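Local coordinates for protein pterin-4-alpha-carbinolamine dehydratase MoaB2 (Mycobacterium marinum, PDB 3RFQ) that probably takes part in molybdenum cofactor biosynthesis by binding molybdopterin or its precursor, at residues V38-A43 with V71-V76; R32-V37 with G67-E72; L120-A125 with A168-L173. One frame throughout, in Å; residues are numbered along the deposited sequence.

How the contacts relate
Contacts 1 and 2 hold the same two neighbouring parallel strands, 31-38 and 63-71, and share V71 and E72; contact 3 lies on the opposite side of the chain's centre, its own centre about 24 Å from that of contact 1. The chemistry follows the place. In the partly buried contact 2, backbone hydrogen bonds zip the strands together between layers of valines. Where the strands run out, at the surface, contact 1 exchanges that regular ladder for one last strand bond and an aspartate gripping a backbone N-H. Contact 3, buried between two helices and backed by other subunits, has no hydrogen bond across it and relies on apolar packing of aliphatic side chains.

Contact 1 (V38-A43 with V71-V76); sequences VDDRTA and VEADEV
At the C-terminal ends of the neighbouring parallel strands 31-38 and 63-71, where both give way to turns and helices, V38 and V71 make the last bridge of the pair. D39 N donates to V71 O at 3.0 Å, and the CG2 methyls of the two valines meet on one face, that of helix 75-87. Beyond the bridge a side chain takes over from the backbone. D40 OD1 accepts from A73 N at 2.8 Å, the bond almost straight (165°) although the donor stands above the carboxylate plane. V38 CG1, anti to its own nitrogen (chi1 -174°), reaches forward to A73 CA at 3.8 Å. On the other flank A43 CB presses on the peptide leading into E72, 3.5 Å from E72 N. The short helix 40-43 is itself capped by D39, whose OD2 takes T42 N and T42 OG1 from opposite faces of its plane. E72 OE2 stands 4.4 Å from D40 OD1, a like-charge approach that the salt bridge from R104 to the same OD1 would be expected to offset. Gripped by A73 N and the R104 side chain together, D40 OD1 fixes the carboxylate in place and holds the turn at A73 against helix 40-43.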
ATOM      1  N   VAL C  38     -20.845   2.147  20.576  1.00 23.06           N
ATOM      2  CA  VAL C  38     -21.231   0.811  20.968  1.00 24.90           C
ATOM      3  C   VAL C  38     -20.293   0.385  22.051  1.00 27.99           C
ATOM      4  O   VAL C  38     -19.150   0.014  21.788  1.00 28.14           O
ATOM      5  CB  VAL C  38     -21.119  -0.192  19.812  1.00 25.07           C
ATOM      6  CG1 VAL C  38     -21.678  -1.556  20.246  1.00 26.73           C
ATOM      7  CG2 VAL C  38     -21.842   0.316  18.593  1.00 22.23           C
ATOM      8  N   ASP C  39     -20.776   0.436  23.282  1.00 31.55           N
ATOM      9  CA  ASP C  39     -19.982   0.050  24.422  1.00 36.08           C
ATOM     10  C   ASP C  39     -20.890  -0.143  25.635  1.00 39.59           C
ATOM     11  O   ASP C  39     -21.704   0.730  25.962  1.00 39.31           O
ATOM     12  CB  ASP C  39     -18.905   1.106  24.705  1.00 36.13           C
ATOM     13  CG  ASP C  39     -17.978   0.698  25.849  1.00 41.01           C
ATOM     14  OD1 ASP C  39     -17.134  -0.217  25.664  1.00 42.83           O
ATOM     15  OD2 ASP C  39     -18.105   1.289  26.939  1.00 43.63           O
ATOM     16  N   ASP C  40     -20.747  -1.289  26.293  1.00 43.29           N
ATOM     17  CA  ASP C  40     -21.626  -1.641  27.396  1.00 47.39           C
ATOM     18  C   ASP C  40     -21.485  -0.708  28.586  1.00 49.87           C
ATOM     19  O   ASP C  40     -22.496  -0.253  29.144  1.00 51.58           O
ATOM     20  CB  ASP C  40     -21.402  -3.088  27.832  1.00 50.17           C
ATOM     21  CG  ASP C  40     -22.034  -4.091  26.887  1.00 50.41           C
ATOM     22  OD1 ASP C  40     -23.009  -3.735  26.174  1.00 46.65           O
ATOM     23  OD2 ASP C  40     -21.552  -5.252  26.879  1.00 53.79           O
ATOM     24  N   ARG C  41     -20.245  -0.425  28.983  1.00 51.50           N
ATOM     25  CA  ARG C  41     -20.011   0.360  30.210  1.00 55.27           C
ATOM     26  C   ARG C  41     -20.433   1.826  29.994  1.00 53.95           C
ATOM     27  O   ARG C  41     -20.962   2.464  30.908  1.00 55.90           O
ATOM     28  CB  ARG C  41     -18.562   0.223  30.714  1.00 57.12           C
ATOM     29  N   THR C  42     -20.241   2.323  28.766  1.00 50.49           N
ATOM     30  CA  THR C  42     -20.691   3.658  28.365  1.00 49.31           C
ATOM     31  C   THR C  42     -22.227   3.741  28.322  1.00 50.17           C
ATOM     32  O   THR C  42     -22.816   4.726  28.788  1.00 51.08           O
ATOM     33  CB  THR C  42     -20.082   4.089  27.002  1.00 45.67           C
ATOM     34  OG1 THR C  42     -18.656   3.926  27.036  1.00 45.14           O
ATOM     35  CG2 THR C  42     -20.424   5.548  26.686  1.00 43.97           C
ATOM     36  N   ALA C  43     -22.869   2.704  27.780  1.00 50.43           N
ATOM     37  CA  ALA C  43     -24.335   2.614  27.796  1.00 52.59           C
ATOM     38  C   ALA C  43     -24.908   2.664  29.227  1.00 57.54           C
ATOM     39  O   ALA C  43     -26.033   3.133  29.422  1.00 58.88           O
ATOM     40  CB  ALA C  43     -24.816   1.375  27.071  1.00 51.71           C
ATOM     41  N   VAL C  71     -25.043   3.037  23.017  1.00 27.69           N
ATOM     42  CA  VAL C  71     -25.831   1.815  23.088  1.00 28.54           C
ATOM     43  C   VAL C  71     -24.983   0.655  23.568  1.00 28.75           C
ATOM     44  O   VAL C  71     -23.756   0.673  23.431  1.00 27.45           O
ATOM     45  CB  VAL C  71     -26.479   1.430  21.740  1.00 27.76           C
ATOM     46  CG1 VAL C  71     -27.621   2.344  21.412  1.00 27.38           C
ATOM     47  CG2 VAL C  71     -25.433   1.409  20.607  1.00 26.03           C
ATOM     48  N   GLU C  72     -25.668  -0.348  24.118  1.00 30.47           N
ATOM     49  CA  GLU C  72     -25.064  -1.605  24.518  1.00 31.53           C
ATOM     50  C   GLU C  72     -24.647  -2.388  23.277  1.00 29.98           C
ATOM     51  O   GLU C  72     -25.164  -2.147  22.176  1.00 28.61           O
ATOM     52  CB  GLU C  72     -26.063  -2.465  25.289  1.00 34.05           C
ATOM     53  CG  GLU C  72     -26.448  -1.978  26.648  1.00 38.14           C
ATOM     54  CD  GLU C  72     -27.462  -2.888  27.304  1.00 44.16           C
ATOM     55  OE1 GLU C  72     -28.534  -2.385  27.650  1.00 47.23           O
ATOM     56  OE2 GLU C  72     -27.204  -4.110  27.464  1.00 47.31           O
ATOM     57  N   ALA C  73     -23.729  -3.336  23.473  1.00 29.89           N
ATOM     58  CA  ALA C  73     -23.303  -4.248  22.410  1.00 28.91           C
ATOM     59  C   ALA C  73     -24.406  -5.280  22.221  1.00 30.41           C
ATOM     60  O   ALA C  73     -24.269  -6.462  22.560  1.00 32.32           O
ATOM     61  CB  ALA C  73     -21.992  -4.900  22.773  1.00 28.48           C
ATOM     62  N   ASP C  74     -25.523  -4.801  21.703  1.00 30.49           N
ATOM     63  CA  ASP C  74     -26.721  -5.596  21.538  1.00 32.17           C
ATOM     64  C   ASP C  74     -27.272  -5.260  20.154  1.00 31.58           C
ATOM     65  O   ASP C  74     -27.411  -4.086  19.790  1.00 30.31           O
ATOM     66  CB  ASP C  74     -27.730  -5.244  22.629  1.00 34.01           C
ATOM     67  CG  ASP C  74     -29.062  -5.925  22.430  1.00 35.90           C
ATOM     68  OD1 ASP C  74     -29.200  -7.081  22.881  1.00 36.48           O
ATOM     69  OD2 ASP C  74     -29.963  -5.305  21.812  1.00 36.55           O
ATOM     70  N   GLU C  75     -27.560  -6.311  19.394  1.00 32.15           N
ATOM     71  CA  GLU C  75     -27.924  -6.223  17.986  1.00 31.57           C
ATOM     72  C   GLU C  75     -29.160  -5.362  17.756  1.00 31.23           C
ATOM     73  O   GLU C  75     -29.173  -4.525  16.858  1.00 30.89           O
ATOM     74  CB  GLU C  75     -28.143  -7.638  17.432  1.00 32.99           C
ATOM     75  CG  GLU C  75     -27.626  -7.842  16.021  1.00 34.37           C
ATOM     76  CD  GLU C  75     -27.589  -9.323  15.614  1.00 39.45           C
ATOM     77  OE1 GLU C  75     -27.078 -10.166  16.404  1.00 41.80           O
ATOM     78  OE2 GLU C  75     -28.077  -9.639  14.500  1.00 40.61           O
ATOM     79  N   VAL C  76     -30.185  -5.557  18.576  1.00 32.43           N
ATOM     80  CA  VAL C  76     -31.422  -4.787  18.486  1.00 32.30           C
ATOM     81  C   VAL C  76     -31.187  -3.300  18.830  1.00 31.26           C
ATOM     82  O   VAL C  76     -31.678  -2.396  18.124  1.00 29.86           O
ATOM     83  CB  VAL C  76     -32.534  -5.431  19.358  1.00 35.18           C
ATOM     84  CG1 VAL C  76     -33.747  -4.479  19.572  1.00 35.43           C
ATOM     85  CG2 VAL C  76     -32.982  -6.761  18.738  1.00 35.93           C
TER

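Contact 2 (R32-V37 with G67-E72); sequences RALVVV and GVVAVE
Strands 32-37 and 67-71 run parallel at 22°, and V35 and V37 each use both N-H and C=O toward the partner. V35 N donates to G67 O at 3.2 Å and V35 O receives V69 N at 2.9 Å; V37 N then donates to V69 O, and V37 O accepts V71 N. Between these bonds V36 CA lies against V69 O at 3.4 Å in a CA-H...O contact. Side chains alternate between the two faces of the sheet. With L34, V36 and V69 on one face, L34 CD1 reaches past G67 O to V69 CG2 at 4.1 Å. V36 CG1 meets V71 CG2 at 3.8 Å: with V71 CG1 anti to the carbonyl carbon (chi1 -73°), CG2 is left between the backbone N and C and faces V36. This is the margin of the central sheet of an alpha/beta MogA/MoaB-type domain, strand 63-71 being outermost within the chain. Helix 75-87 covers this face through A85 on L34 and through I78 and A81 on V71. On the other face V37 CG2 crosses V68 CG1 at 3.8 Å, and V35 CB lies 4.2 Å from V68 CG2. Helix 51-60 packs there, V54 and L58 against V35 and T55 against V68.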
ATOM      1  N   ARG C  32     -24.965  16.620   7.832  1.00 21.05           N
ATOM      2  CA  ARG C  32     -25.225  16.306   9.228  1.00 20.70           C
ATOM      3  C   ARG C  32     -24.618  14.938   9.575  1.00 19.80           C
ATOM      4  O   ARG C  32     -24.719  13.986   8.788  1.00 20.82           O
ATOM      5  CB  ARG C  32     -26.737  16.219   9.489  1.00 21.90           C
ATOM      6  CG  ARG C  32     -27.517  17.541   9.568  1.00 24.98           C
ATOM      7  CD  ARG C  32     -29.051  17.250   9.595  1.00 27.51           C
ATOM      8  NE  ARG C  32     -29.451  16.389  10.717  1.00 24.29           N
ATOM      9  CZ  ARG C  32     -30.575  15.674  10.766  1.00 30.45           C
ATOM     10  NH1 ARG C  32     -30.837  14.918  11.826  1.00 32.37           N
ATOM     11  NH2 ARG C  32     -31.448  15.693   9.768  1.00 30.69           N
ATOM     12  N   ALA C  33     -24.011  14.827  10.755  1.00 18.57           N
ATOM     13  CA  ALA C  33     -23.565  13.515  11.238  1.00 18.10           C
ATOM     14  C   ALA C  33     -24.104  13.117  12.611  1.00 17.98           C
ATOM     15  O   ALA C  33     -24.514  13.974  13.417  1.00 18.64           O
ATOM     16  CB  ALA C  33     -22.037  13.401  11.189  1.00 16.11           C
ATOM     17  N   LEU C  34     -24.081  11.815  12.872  1.00 18.72           N
ATOM     18  CA  LEU C  34     -24.385  11.269  14.196  1.00 19.56           C
ATOM     19  C   LEU C  34     -23.302  10.262  14.553  1.00 18.65           C
ATOM     20  O   LEU C  34     -22.846   9.510  13.690  1.00 19.14           O
ATOM     21  CB  LEU C  34     -25.744  10.550  14.188  1.00 20.66           C
ATOM     22  CG  LEU C  34     -26.198   9.950  15.533  1.00 23.91           C
ATOM     23  CD1 LEU C  34     -26.792  11.037  16.425  1.00 25.16           C
ATOM     24  CD2 LEU C  34     -27.228   8.815  15.348  1.00 25.80           C
ATOM     25  N   VAL C  35     -22.899  10.265  15.817  1.00 18.15           N
ATOM     26  CA  VAL C  35     -21.957   9.279  16.347  1.00 17.53           C
ATOM     27  C   VAL C  35     -22.718   8.246  17.183  1.00 18.38           C
ATOM     28  O   VAL C  35     -23.546   8.604  18.002  1.00 19.33           O
ATOM     29  CB  VAL C  35     -20.920   9.939  17.275  1.00 17.89           C
ATOM     30  CG1 VAL C  35     -19.886   8.910  17.754  1.00 17.12           C
ATOM     31  CG2 VAL C  35     -20.244  11.158  16.570  1.00 16.74           C
ATOM     32  N   VAL C  36     -22.458   6.968  16.941  1.00 18.04           N
ATOM     33  CA  VAL C  36     -23.041   5.887  17.736  1.00 18.42           C
ATOM     34  C   VAL C  36     -21.906   5.167  18.447  1.00 18.78           C
ATOM     35  O   VAL C  36     -21.093   4.532  17.794  1.00 19.32           O
ATOM     36  CB  VAL C  36     -23.844   4.888  16.864  1.00 19.07           C
ATOM     37  CG1 VAL C  36     -24.380   3.712  17.720  1.00 18.42           C
ATOM     38  CG2 VAL C  36     -24.969   5.602  16.181  1.00 17.90           C
ATOM     39  N   VAL C  37     -21.850   5.286  19.773  1.00 19.38           N
ATOM     40  CA  VAL C  37     -20.866   4.574  20.576  1.00 20.31           C
ATOM     41  C   VAL C  37     -21.429   3.240  21.064  1.00 22.28           C
ATOM     42  O   VAL C  37     -22.381   3.206  21.839  1.00 24.00           O
ATOM     43  CB  VAL C  37     -20.345   5.436  21.760  1.00 21.09           C
ATOM     44  CG1 VAL C  37     -19.399   4.625  22.668  1.00 21.92           C
ATOM     45  CG2 VAL C  37     -19.645   6.695  21.216  1.00 18.44           C
ATOM     46  N   GLY C  67     -25.271  14.814  17.533  1.00 24.85           N
ATOM     47  CA  GLY C  67     -24.999  14.354  18.879  1.00 25.60           C
ATOM     48  C   GLY C  67     -24.334  12.992  18.888  1.00 24.66           C
ATOM     49  O   GLY C  67     -23.894  12.503  17.858  1.00 23.38           O
ATOM     50  N   VAL C  68     -24.246  12.401  20.075  1.00 25.31           N
ATOM     51  CA  VAL C  68     -23.669  11.086  20.283  1.00 24.09           C
ATOM     52  C   VAL C  68     -24.754  10.258  20.947  1.00 25.63           C
ATOM     53  O   VAL C  68     -25.424  10.750  21.859  1.00 25.86           O
ATOM     54  CB  VAL C  68     -22.471  11.147  21.276  1.00 24.66           C
ATOM     55  CG1 VAL C  68     -21.899   9.752  21.540  1.00 23.16           C
ATOM     56  CG2 VAL C  68     -21.382  12.104  20.797  1.00 21.95           C
ATOM     57  N   VAL C  69     -24.905   9.002  20.506  1.00 25.31           N
ATOM     58  CA  VAL C  69     -25.861   8.061  21.109  1.00 26.47           C
ATOM     59  C   VAL C  69     -25.101   6.835  21.604  1.00 26.41           C
ATOM     60  O   VAL C  69     -24.364   6.202  20.832  1.00 25.45           O
ATOM     61  CB  VAL C  69     -26.957   7.640  20.085  1.00 26.65           C
ATOM     62  CG1 VAL C  69     -27.789   6.476  20.618  1.00 28.20           C
ATOM     63  CG2 VAL C  69     -27.845   8.839  19.723  1.00 26.95           C
ATOM     64  N   ALA C  70     -25.265   6.512  22.887  1.00 27.90           N
ATOM     65  CA  ALA C  70     -24.563   5.371  23.489  1.00 27.92           C
ATOM     66  C   ALA C  70     -25.511   4.183  23.499  1.00 28.54           C
ATOM     67  O   ALA C  70     -26.663   4.315  23.904  1.00 29.51           O
ATOM     68  CB  ALA C  70     -24.075   5.703  24.930  1.00 29.09           C
ATOM     69  N   VAL C  71     -25.043   3.037  23.017  1.00 27.69           N
ATOM     70  CA  VAL C  71     -25.831   1.815  23.088  1.00 28.54           C
ATOM     71  C   VAL C  71     -24.983   0.655  23.568  1.00 28.75           C
ATOM     72  O   VAL C  71     -23.756   0.673  23.431  1.00 27.45           O
ATOM     73  CB  VAL C  71     -26.479   1.430  21.740  1.00 27.76           C
ATOM     74  CG1 VAL C  71     -27.621   2.344  21.412  1.00 27.38           C
ATOM     75  CG2 VAL C  71     -25.433   1.409  20.607  1.00 26.03           C
ATOM     76  N   GLU C  72     -25.668  -0.348  24.118  1.00 30.47           N
ATOM     77  CA  GLU C  72     -25.064  -1.605  24.518  1.00 31.53           C
ATOM     78  C   GLU C  72     -24.647  -2.388  23.277  1.00 29.98           C
ATOM     79  O   GLU C  72     -25.164  -2.147  22.176  1.00 28.61           O
ATOM     80  CB  GLU C  72     -26.063  -2.465  25.289  1.00 34.05           C
ATOM     81  CG  GLU C  72     -26.448  -1.978  26.648  1.00 38.14           C
ATOM     82  CD  GLU C  72     -27.462  -2.888  27.304  1.00 44.16           C
ATOM     83  OE1 GLU C  72     -28.534  -2.385  27.650  1.00 47.23           O
ATOM     84  OE2 GLU C  72     -27.204  -4.110  27.464  1.00 47.31           O
TER

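Contact 3 (L120-A125 with A168-L173); sequences LGIAEA and ATLNPL
A125 CB and T169 CG2 meet at 3.6 Å, the closest approach between 120-125 and 168-173. The threonine methyl is anti to its backbone nitrogen (chi1 -69° for OG1), which turns it to the alanine and also brings it to 3.7 Å from A125 C. One turn earlier on its helix, I122 divides its branches between two leucines: CG2 crosses L170 CD1 at 4.0 Å, while CG1 lies 3.9 Å from L173 CD1, those two side chains lying alongside each other and pointing opposite ways. L173 CD1 also comes within 4.3 Å of A125 CB and so bridges both residues of the facing helix. The segments run roughly antiparallel, at 153° with axes 9.9 Å apart, and pack as a helix pair on one side of the mixed sheet. Strand 151-156 backs the pair, L152 touching I122 and V154 touching L170. T169 OG1 is weakly hydrogen-bonded with S129 OG and with D165 O, and its side chain lies about 5 Å from the sodium ion bound at S129 and D165. Farther out, L131 of the second subunit packs on A125 and L173, while E124 forms a salt bridge with R127 of that same subunit.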
ATOM      1  N   LEU C 120     -17.583  -1.431  -0.335  1.00 19.22           N
ATOM      2  CA  LEU C 120     -16.435  -2.233   0.104  1.00 18.12           C
ATOM      3  C   LEU C 120     -15.142  -1.425   0.225  1.00 17.47           C
ATOM      4  O   LEU C 120     -14.333  -1.692   1.110  1.00 15.89           O
ATOM      5  CB  LEU C 120     -16.224  -3.478  -0.804  1.00 18.76           C
ATOM      6  CG  LEU C 120     -17.349  -4.525  -0.858  1.00 19.90           C
ATOM      7  CD1 LEU C 120     -17.005  -5.774  -1.724  1.00 22.01           C
ATOM      8  CD2 LEU C 120     -17.771  -4.969   0.542  1.00 20.98           C
ATOM      9  N   GLY C 121     -14.957  -0.440  -0.662  1.00 17.31           N
ATOM     10  CA  GLY C 121     -13.729   0.319  -0.697  1.00 15.87           C
ATOM     11  C   GLY C 121     -13.425   1.124   0.559  1.00 15.10           C
ATOM     12  O   GLY C 121     -12.254   1.370   0.872  1.00 15.12           O
ATOM     13  N   ILE C 122     -14.461   1.541   1.277  1.00 14.21           N
ATOM     14  CA  ILE C 122     -14.266   2.272   2.514  1.00 14.05           C
ATOM     15  C   ILE C 122     -13.678   1.355   3.583  1.00 14.02           C
ATOM     16  O   ILE C 122     -12.633   1.670   4.155  1.00 13.55           O
ATOM     17  CB  ILE C 122     -15.568   2.973   3.019  1.00 13.51           C
ATOM     18  CG1 ILE C 122     -15.925   4.171   2.127  1.00 14.59           C
ATOM     19  CG2 ILE C 122     -15.400   3.459   4.479  1.00 11.55           C
ATOM     20  CD1 ILE C 122     -17.349   4.704   2.349  1.00 15.52           C
ATOM     21  N   ALA C 123     -14.362   0.233   3.852  1.00 15.56           N
ATOM     22  CA  ALA C 123     -13.867  -0.774   4.807  1.00 16.79           C
ATOM     23  C   ALA C 123     -12.452  -1.274   4.430  1.00 17.02           C
ATOM     24  O   ALA C 123     -11.602  -1.502   5.318  1.00 17.17           O
ATOM     25  CB  ALA C 123     -14.850  -1.958   4.912  1.00 17.83           C
ATOM     26  N   GLU C 124     -12.186  -1.440   3.125  1.00 16.41           N
ATOM     27  CA  GLU C 124     -10.857  -1.890   2.722  1.00 16.15           C
ATOM     28  C   GLU C 124      -9.789  -0.835   3.001  1.00 15.16           C
ATOM     29  O   GLU C 124      -8.673  -1.177   3.353  1.00 14.61           O
ATOM     30  CB  GLU C 124     -10.788  -2.276   1.240  1.00 16.78           C
ATOM     31  CG  GLU C 124     -11.722  -3.371   0.842  1.00 18.12           C
ATOM     32  CD  GLU C 124     -11.896  -3.477  -0.656  1.00 22.01           C
ATOM     33  OE1 GLU C 124     -11.295  -2.665  -1.428  1.00 22.04           O
ATOM     34  OE2 GLU C 124     -12.622  -4.402  -1.073  1.00 23.85           O
ATOM     35  N   ALA C 125     -10.131   0.440   2.806  1.00 14.36           N
ATOM     36  CA  ALA C 125      -9.154   1.507   2.968  1.00 13.73           C
ATOM     37  C   ALA C 125      -8.871   1.686   4.447  1.00 13.05           C
ATOM     38  O   ALA C 125      -7.730   1.886   4.817  1.00 13.56           O
ATOM     39  CB  ALA C 125      -9.646   2.852   2.310  1.00 12.63           C
ATOM     40  N   ALA C 168      -9.219   9.743   9.548  1.00 13.12           N
ATOM     41  CA  ALA C 168      -8.263  10.298   8.574  1.00 12.74           C
ATOM     42  C   ALA C 168      -8.511   9.705   7.170  1.00 13.49           C
ATOM     43  O   ALA C 168      -8.473  10.407   6.142  1.00 14.12           O
ATOM     44  CB  ALA C 168      -6.817  10.005   9.015  1.00 12.34           C
ATOM     45  N   THR C 169      -8.764   8.406   7.142  1.00 13.40           N
ATOM     46  CA  THR C 169      -9.052   7.681   5.907  1.00 15.14           C
ATOM     47  C   THR C 169     -10.445   8.007   5.364  1.00 14.95           C
ATOM     48  O   THR C 169     -10.616   8.163   4.151  1.00 16.09           O
ATOM     49  CB  THR C 169      -8.865   6.138   6.143  1.00 16.76           C
ATOM     50  OG1 THR C 169      -7.468   5.874   6.336  1.00 18.95           O
ATOM     51  CG2 THR C 169      -9.369   5.325   4.980  1.00 16.00           C
ATOM     52  N   LEU C 170     -11.429   8.134   6.263  1.00 14.23           N
ATOM     53  CA  LEU C 170     -12.805   8.412   5.870  1.00 14.80           C
ATOM     54  C   LEU C 170     -12.996   9.831   5.261  1.00 15.72           C
ATOM     55  O   LEU C 170     -13.791   9.995   4.323  1.00 15.49           O
ATOM     56  CB  LEU C 170     -13.758   8.227   7.059  1.00 14.52           C
ATOM     57  CG  LEU C 170     -15.245   8.328   6.676  1.00 15.75           C
ATOM     58  CD1 LEU C 170     -15.623   7.254   5.628  1.00 12.82           C
ATOM     59  CD2 LEU C 170     -16.107   8.198   7.898  1.00 14.37           C
ATOM     60  N   ASN C 171     -12.260  10.826   5.783  1.00 15.70           N
ATOM     61  CA  ASN C 171     -12.422  12.220   5.378  1.00 18.12           C
ATOM     62  C   ASN C 171     -12.618  12.392   3.856  1.00 19.96           C
ATOM     63  O   ASN C 171     -13.650  12.884   3.441  1.00 21.02           O
ATOM     64  CB  ASN C 171     -11.243  13.096   5.844  1.00 18.73           C
ATOM     65  CG  ASN C 171     -11.271  13.369   7.325  1.00 20.26           C
ATOM     66  OD1 ASN C 171     -12.334  13.298   7.984  1.00 18.48           O
ATOM     67  ND2 ASN C 171     -10.097  13.683   7.870  1.00 19.19           N
ATOM     68  N   PRO C 172     -11.657  11.935   3.024  1.00 20.19           N
ATOM     69  CA  PRO C 172     -11.887  12.236   1.589  1.00 22.27           C
ATOM     70  C   PRO C 172     -12.979  11.350   0.954  1.00 22.31           C
ATOM     71  O   PRO C 172     -13.377  11.590  -0.185  1.00 25.43           O
ATOM     72  CB  PRO C 172     -10.527  11.939   0.949  1.00 22.51           C
ATOM     73  CG  PRO C 172      -9.948  10.824   1.854  1.00 21.25           C
ATOM     74  CD  PRO C 172     -10.370  11.248   3.252  1.00 18.97           C
ATOM     75  N   LEU C 173     -13.446  10.331   1.658  1.00 19.57           N
ATOM     76  CA  LEU C 173     -14.388   9.393   1.028  1.00 19.33           C
ATOM     77  C   LEU C 173     -15.853   9.819   1.258  1.00 19.21           C
ATOM     78  O   LEU C 173     -16.658   9.817   0.329  1.00 19.49           O
ATOM     79  CB  LEU C 173     -14.132   7.955   1.525  1.00 17.19           C
ATOM     80  CG  LEU C 173     -12.651   7.510   1.501  1.00 16.80           C
ATOM     81  CD1 LEU C 173     -12.514   6.100   1.974  1.00 14.53           C
ATOM     82  CD2 LEU C 173     -11.980   7.667   0.120  1.00 14.37           C
TER